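Local coordinates for protein probable molybdenum cofactor guanylyltransferase (Aquifex aeolicus, PDB 2E8B) that probably transfers a GMP moiety from GTP to the molybdenum-molybdopterin cofactor, forming molybdenum-molybdopterin guanine dinucleotide with release of diphosphate, at residues A[19-24]-A[65-70]; A[45-50]-A[55-60]. One frame throughout, in Å; residues are numbered along the deposited sequence.

Contact 1: A[19-24]-A[65-70]; sequences VLAGGK and EKFSFL
At the C-terminal end of strand 16-22, where the predicted GTP-binding residues L20, A21 and G22 begin the nucleotide loop, A21 meets F67 of the 3-10 segment 65-70. The evidence for a CH-pi contact is the position of the methyl: A21 CB stands 3.9 Å from the centroid of the F67 ring, 28° off its normal, and is displaced toward the far end of the ring, 3.4 Å from F67 CZ. F67 CG is anti to the carbonyl carbon, beside the backbone N (chi1 -66°), which directs the ring at the strand. Polar contact runs through one water in the plane of the F67 ring, at its edge. It lies 2.7 Å from A21 O and 2.6 Å from G23 O, with more acceptors near it than protons, and accepts from K66 NZ at 3.3 Å, linking the lysine, extended as far as CE and turned at its last bond (chi4 -67°), to the loop backbone. A serine in place of F67 would probably leave the A21 methyl without its aromatic cover and the water without the ring edge beside it. This strand end and glycine-rich loop start, L20-A21-G22-G23-K24, are characteristic of the nucleotide-binding loop of MobA-like, GT-A-type nucleotidyltransferases.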
loop_
_atom_site.group_PDB
_atom_site.type_symbol
_atom_site.label_atom_id
_atom_site.label_comp_id
_atom_site.label_asym_id
_atom_site.label_seq_id
_atom_site.Cartn_x
_atom_site.Cartn_y
_atom_site.Cartn_z
ATOM N N VAL A 19 -4.988 1.726 -0.672
ATOM C CA VAL A 19 -4.469 0.879 -1.734
ATOM C C VAL A 19 -3.856 1.810 -2.766
ATOM O O VAL A 19 -4.552 2.642 -3.354
ATOM C CB VAL A 19 -5.594 0.041 -2.379
ATOM C CG1 VAL A 19 -5.050 -0.747 -3.557
ATOM C CG2 VAL A 19 -6.197 -0.896 -1.345
ATOM N N LEU A 20 -2.551 1.676 -2.975
ATOM C CA LEU A 20 -1.828 2.530 -3.912
ATOM C C LEU A 20 -1.937 2.053 -5.356
ATOM O O LEU A 20 -1.433 0.989 -5.705
ATOM C CB LEU A 20 -0.353 2.622 -3.497
ATOM C CG LEU A 20 -0.114 3.011 -2.036
ATOM C CD1 LEU A 20 1.379 3.159 -1.766
ATOM C CD2 LEU A 20 -0.829 4.322 -1.736
ATOM N N ALA A 21 -2.590 2.859 -6.191
ATOM C CA ALA A 21 -2.784 2.528 -7.602
ATOM C C ALA A 21 -1.766 3.177 -8.537
ATOM O O ALA A 21 -1.663 2.792 -9.702
ATOM C CB ALA A 21 -4.190 2.912 -8.032
ATOM N N GLY A 22 -1.039 4.173 -8.036
ATOM C CA GLY A 22 -0.029 4.849 -8.838
ATOM C C GLY A 22 -0.496 5.843 -9.895
ATOM O O GLY A 22 -1.613 6.352 -9.869
ATOM N N GLY A 23 0.384 6.133 -10.843
ATOM C CA GLY A 23 0.032 7.069 -11.892
ATOM C C GLY A 23 -0.131 6.352 -13.212
ATOM O O GLY A 23 -0.859 5.363 -13.310
ATOM N N LYS A 24 0.550 6.853 -14.234
ATOM C CA LYS A 24 0.483 6.244 -15.552
ATOM C C LYS A 24 1.276 4.942 -15.537
ATOM O O LYS A 24 2.207 4.781 -14.748
ATOM C CB LYS A 24 1.053 7.204 -16.601
ATOM C CG LYS A 24 0.259 8.501 -16.738
ATOM C CD LYS A 24 0.861 9.430 -17.786
ATOM C CE LYS A 24 2.246 9.916 -17.378
ATOM N NZ LYS A 24 2.841 10.830 -18.397
ATOM N N GLU A 65 -11.462 8.794 -12.600
ATOM C CA GLU A 65 -12.253 8.026 -13.563
ATOM C C GLU A 65 -11.561 6.743 -14.015
ATOM O O GLU A 65 -12.219 5.774 -14.393
ATOM C CB GLU A 65 -12.599 8.891 -14.778
ATOM C CG GLU A 65 -13.763 9.834 -14.534
ATOM C CD GLU A 65 -15.034 9.091 -14.155
ATOM O OE1 GLU A 65 -15.472 8.225 -14.943
ATOM O OE2 GLU A 65 -15.593 9.372 -13.073
ATOM N N LYS A 66 -10.235 6.744 -13.967
ATOM C CA LYS A 66 -9.448 5.587 -14.364
ATOM C C LYS A 66 -9.745 4.393 -13.459
ATOM O O LYS A 66 -9.533 3.246 -13.849
ATOM C CB LYS A 66 -7.957 5.938 -14.304
ATOM C CG LYS A 66 -7.006 4.801 -14.647
ATOM C CD LYS A 66 -5.571 5.311 -14.696
ATOM C CE LYS A 66 -4.592 4.234 -15.133
ATOM N NZ LYS A 66 -4.468 3.133 -14.143
ATOM N N PHE A 67 -10.243 4.665 -12.254
ATOM C CA PHE A 67 -10.552 3.604 -11.301
ATOM C C PHE A 67 -12.010 3.557 -10.867
ATOM O O PHE A 67 -12.340 3.011 -9.812
ATOM C CB PHE A 67 -9.635 3.729 -10.081
ATOM C CG PHE A 67 -8.200 3.469 -10.401
ATOM C CD1 PHE A 67 -7.729 2.166 -10.520
ATOM C CD2 PHE A 67 -7.337 4.523 -10.675
ATOM C CE1 PHE A 67 -6.421 1.913 -10.912
ATOM C CE2 PHE A 67 -6.024 4.283 -11.070
ATOM C CZ PHE A 67 -5.564 2.975 -11.191
ATOM N N SER A 68 -12.886 4.123 -11.689
ATOM C CA SER A 68 -14.307 4.116 -11.380
ATOM C C SER A 68 -14.812 2.680 -11.359
ATOM O O SER A 68 -15.778 2.366 -10.668
ATOM C CB SER A 68 -15.085 4.914 -12.429
ATOM O OG SER A 68 -14.632 6.251 -12.496
ATOM N N PHE A 69 -14.147 1.809 -12.118
ATOM C CA PHE A 69 -14.548 0.409 -12.200
ATOM C C PHE A 69 -14.439 -0.341 -10.875
ATOM O O PHE A 69 -14.977 -1.437 -10.735
ATOM C CB PHE A 69 -13.735 -0.314 -13.284
ATOM C CG PHE A 69 -12.306 -0.598 -12.900
ATOM C CD1 PHE A 69 -11.970 -1.780 -12.246
ATOM C CD2 PHE A 69 -11.294 0.312 -13.204
ATOM C CE1 PHE A 69 -10.647 -2.056 -11.900
ATOM C CE2 PHE A 69 -9.966 0.048 -12.862
ATOM C CZ PHE A 69 -9.643 -1.142 -12.209
ATOM N N LEU A 70 -13.745 0.247 -9.903
ATOM C CA LEU A 70 -13.586 -0.385 -8.598
ATOM C C LEU A 70 -14.749 -0.078 -7.660
ATOM O O LEU A 70 -14.876 -0.698 -6.605
ATOM C CB LEU A 70 -12.273 0.065 -7.943
ATOM C CG LEU A 70 -10.984 -0.444 -8.588
ATOM C CD1 LEU A 70 -9.786 0.163 -7.870
ATOM C CD2 LEU A 70 -10.932 -1.965 -8.510
HETATM O O HOH W 1 -2.629 4.357 -11.723
#

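Contact 2: A[45-50]-A[55-60]; sequences RVYETA and KEVYIV
Apolar contacts between Y47 and A50 of helix 45-50 and V57 and I59 of strand 56-60 account for the direct meeting of the two segments. V57 is central: its CG1 lies 3.5 Å from Y47 CD1 and 3.8 Å from A50 CB, so this single methyl fits between the tyrosine ring and the alanine one helical turn on. CG1 takes that place because it is anti to the valine's backbone N (chi1 -178°), while the other branch, V57 CG2, rests 3.8 Å from the backbone carbon A50 C. Further along the strand, I59 CD1 touches Y47 CD1 at 3.8 Å, the two side chains crossing at about a right angle. Both aliphatic groups approach the tyrosine ring obliquely.

The polar link is a water at the phenol end of Y47. It is hydrogen-bonded to Y47 OH at 2.7 Å and donates to V57 O at 2.9 Å, joining the hydroxyl to the strand backbone beside the apolar contact.

The axes of segments 45-50 and 56-60 run nearly antiparallel (157°), 9.0 Å apart at closest approach, as expected when the helix of a beta-alpha-beta unit returns across its sheet. V57 and I59 also touch V19 of strand 16-22, and Y47 reaches A72 in the loop that follows strand 56-61.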
loop_
_atom_site.group_PDB
_atom_site.type_symbol
_atom_site.label_atom_id
_atom_site.label_comp_id
_atom_site.label_asym_id
_atom_site.label_seq_id
_atom_site.Cartn_x
_atom_site.Cartn_y
_atom_site.Cartn_z
ATOM N N ARG A 45 -8.745 -7.260 -6.867
ATOM C CA ARG A 45 -8.607 -8.292 -5.849
ATOM C C ARG A 45 -7.992 -7.746 -4.564
ATOM O O ARG A 45 -8.428 -8.093 -3.463
ATOM C CB ARG A 45 -7.759 -9.453 -6.368
ATOM C CG ARG A 45 -8.387 -10.219 -7.526
ATOM C CD ARG A 45 -7.867 -11.650 -7.586
ATOM N NE ARG A 45 -6.451 -11.731 -7.938
ATOM C CZ ARG A 45 -5.972 -11.572 -9.169
ATOM N NH1 ARG A 45 -6.795 -11.325 -10.182
ATOM N NH2 ARG A 45 -4.667 -11.663 -9.390
ATOM N N VAL A 46 -6.979 -6.896 -4.700
ATOM C CA VAL A 46 -6.326 -6.319 -3.531
ATOM C C VAL A 46 -7.326 -5.477 -2.751
ATOM O O VAL A 46 -7.349 -5.503 -1.522
ATOM C CB VAL A 46 -5.129 -5.430 -3.928
ATOM C CG1 VAL A 46 -4.576 -4.716 -2.703
ATOM C CG2 VAL A 46 -4.042 -6.281 -4.567
ATOM N N TYR A 47 -8.151 -4.733 -3.481
ATOM C CA TYR A 47 -9.159 -3.876 -2.875
ATOM C C TYR A 47 -10.176 -4.696 -2.091
ATOM O O TYR A 47 -10.515 -4.361 -0.955
ATOM C CB TYR A 47 -9.870 -3.065 -3.963
ATOM C CG TYR A 47 -11.022 -2.243 -3.445
ATOM C CD1 TYR A 47 -10.819 -1.245 -2.493
ATOM C CD2 TYR A 47 -12.321 -2.473 -3.894
ATOM C CE1 TYR A 47 -11.885 -0.499 -2.001
ATOM C CE2 TYR A 47 -13.390 -1.734 -3.410
ATOM C CZ TYR A 47 -13.166 -0.750 -2.464
ATOM O OH TYR A 47 -14.221 -0.005 -1.992
ATOM N N GLU A 48 -10.656 -5.775 -2.696
ATOM C CA GLU A 48 -11.628 -6.626 -2.028
ATOM C C GLU A 48 -11.004 -7.277 -0.795
ATOM O O GLU A 48 -11.649 -7.401 0.241
ATOM C CB GLU A 48 -12.152 -7.680 -3.003
ATOM C CG GLU A 48 -12.810 -7.055 -4.224
ATOM C CD GLU A 48 -13.562 -8.056 -5.077
ATOM O OE1 GLU A 48 -12.939 -9.033 -5.545
ATOM O OE2 GLU A 48 -14.779 -7.861 -5.280
ATOM N N THR A 49 -9.742 -7.677 -0.900
ATOM C CA THR A 49 -9.054 -8.280 0.231
ATOM C C THR A 49 -8.994 -7.267 1.374
ATOM O O THR A 49 -9.268 -7.594 2.527
ATOM C CB THR A 49 -7.624 -8.699 -0.149
ATOM O OG1 THR A 49 -7.683 -9.744 -1.127
ATOM C CG2 THR A 49 -6.870 -9.197 1.075
ATOM N N ALA A 50 -8.645 -6.028 1.049
ATOM C CA ALA A 50 -8.557 -4.980 2.055
ATOM C C ALA A 50 -9.913 -4.759 2.728
ATOM O O ALA A 50 -10.003 -4.646 3.950
ATOM C CB ALA A 50 -8.075 -3.687 1.415
ATOM N N LYS A 55 -12.592 -1.340 7.932
ATOM C CA LYS A 55 -13.878 -0.651 7.882
ATOM C C LYS A 55 -13.907 0.312 6.699
ATOM O O LYS A 55 -14.938 0.484 6.048
ATOM C CB LYS A 55 -14.107 0.123 9.183
ATOM C CG LYS A 55 -13.963 -0.735 10.432
ATOM C CD LYS A 55 -14.086 0.069 11.724
ATOM C CE LYS A 55 -15.494 0.604 11.925
ATOM N NZ LYS A 55 -15.673 1.191 13.284
ATOM N N GLU A 56 -12.769 0.941 6.425
ATOM C CA GLU A 56 -12.673 1.880 5.316
ATOM C C GLU A 56 -11.437 1.608 4.468
ATOM O O GLU A 56 -10.344 1.393 4.994
ATOM C CB GLU A 56 -12.634 3.316 5.839
ATOM C CG GLU A 56 -13.830 3.675 6.707
ATOM C CD GLU A 56 -13.906 5.155 7.017
ATOM O OE1 GLU A 56 -12.904 5.714 7.512
ATOM O OE2 GLU A 56 -14.975 5.757 6.769
ATOM N N VAL A 57 -11.628 1.609 3.153
ATOM C CA VAL A 57 -10.543 1.373 2.208
ATOM C C VAL A 57 -10.604 2.429 1.115
ATOM O O VAL A 57 -11.655 2.655 0.522
ATOM C CB VAL A 57 -10.662 -0.016 1.547
ATOM C CG1 VAL A 57 -9.487 -0.253 0.616
ATOM C CG2 VAL A 57 -10.719 -1.095 2.610
ATOM N N TYR A 58 -9.476 3.077 0.855
ATOM C CA TYR A 58 -9.417 4.099 -0.177
ATOM C C TYR A 58 -8.395 3.720 -1.231
ATOM O O TYR A 58 -7.429 3.012 -0.946
ATOM C CB TYR A 58 -9.017 5.454 0.411
ATOM C CG TYR A 58 -9.901 5.930 1.538
ATOM C CD1 TYR A 58 -9.625 5.580 2.856
ATOM C CD2 TYR A 58 -11.025 6.712 1.282
ATOM C CE1 TYR A 58 -10.444 5.995 3.895
ATOM C CE2 TYR A 58 -11.857 7.134 2.320
ATOM C CZ TYR A 58 -11.557 6.769 3.623
ATOM O OH TYR A 58 -12.367 7.168 4.662
ATOM N N ILE A 59 -8.626 4.188 -2.450
ATOM C CA ILE A 59 -7.704 3.940 -3.546
ATOM C C ILE A 59 -6.963 5.250 -3.774
ATOM O O ILE A 59 -7.585 6.301 -3.922
ATOM C CB ILE A 59 -8.451 3.578 -4.844
ATOM C CG1 ILE A 59 -9.294 2.319 -4.637
ATOM C CG2 ILE A 59 -7.453 3.411 -5.977
ATOM C CD1 ILE A 59 -8.487 1.056 -4.395
ATOM N N VAL A 60 -5.638 5.197 -3.772
ATOM C CA VAL A 60 -4.854 6.396 -4.016
ATOM C C VAL A 60 -4.454 6.355 -5.486
ATOM O O VAL A 60 -3.752 5.440 -5.918
ATOM C CB VAL A 60 -3.586 6.434 -3.144
ATOM C CG1 VAL A 60 -2.728 7.631 -3.534
ATOM C CG2 VAL A 60 -3.965 6.508 -1.668
HETATM O O HOH W 2 -14.244 1.360 0.348
#

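Overall arrangement
The two contacts lie about 11 Å apart, centre to centre, within the MobA-like nucleotidyltransferase domain. Along the chain the order is 19-24, 45-50, 55-60, 65-70, so contact 2 falls wholly between the segments of contact 1. Strand 16-22, helix 32-51 and strand 56-61 form a beta-alpha-beta unit whose strands are parallel neighbours in the sheet. Probable backbone hydrogen bonds V19 N to Y58 O and V19 O to V60 N, both 2.8 Å, join the contacts directly, and V19 CB packs on I59 CD1. Contact 2 thus places the helix against the sheet, while contact 1 sets F67 against A21, one of the predicted GTP-binding residues at the strand's C-terminal end.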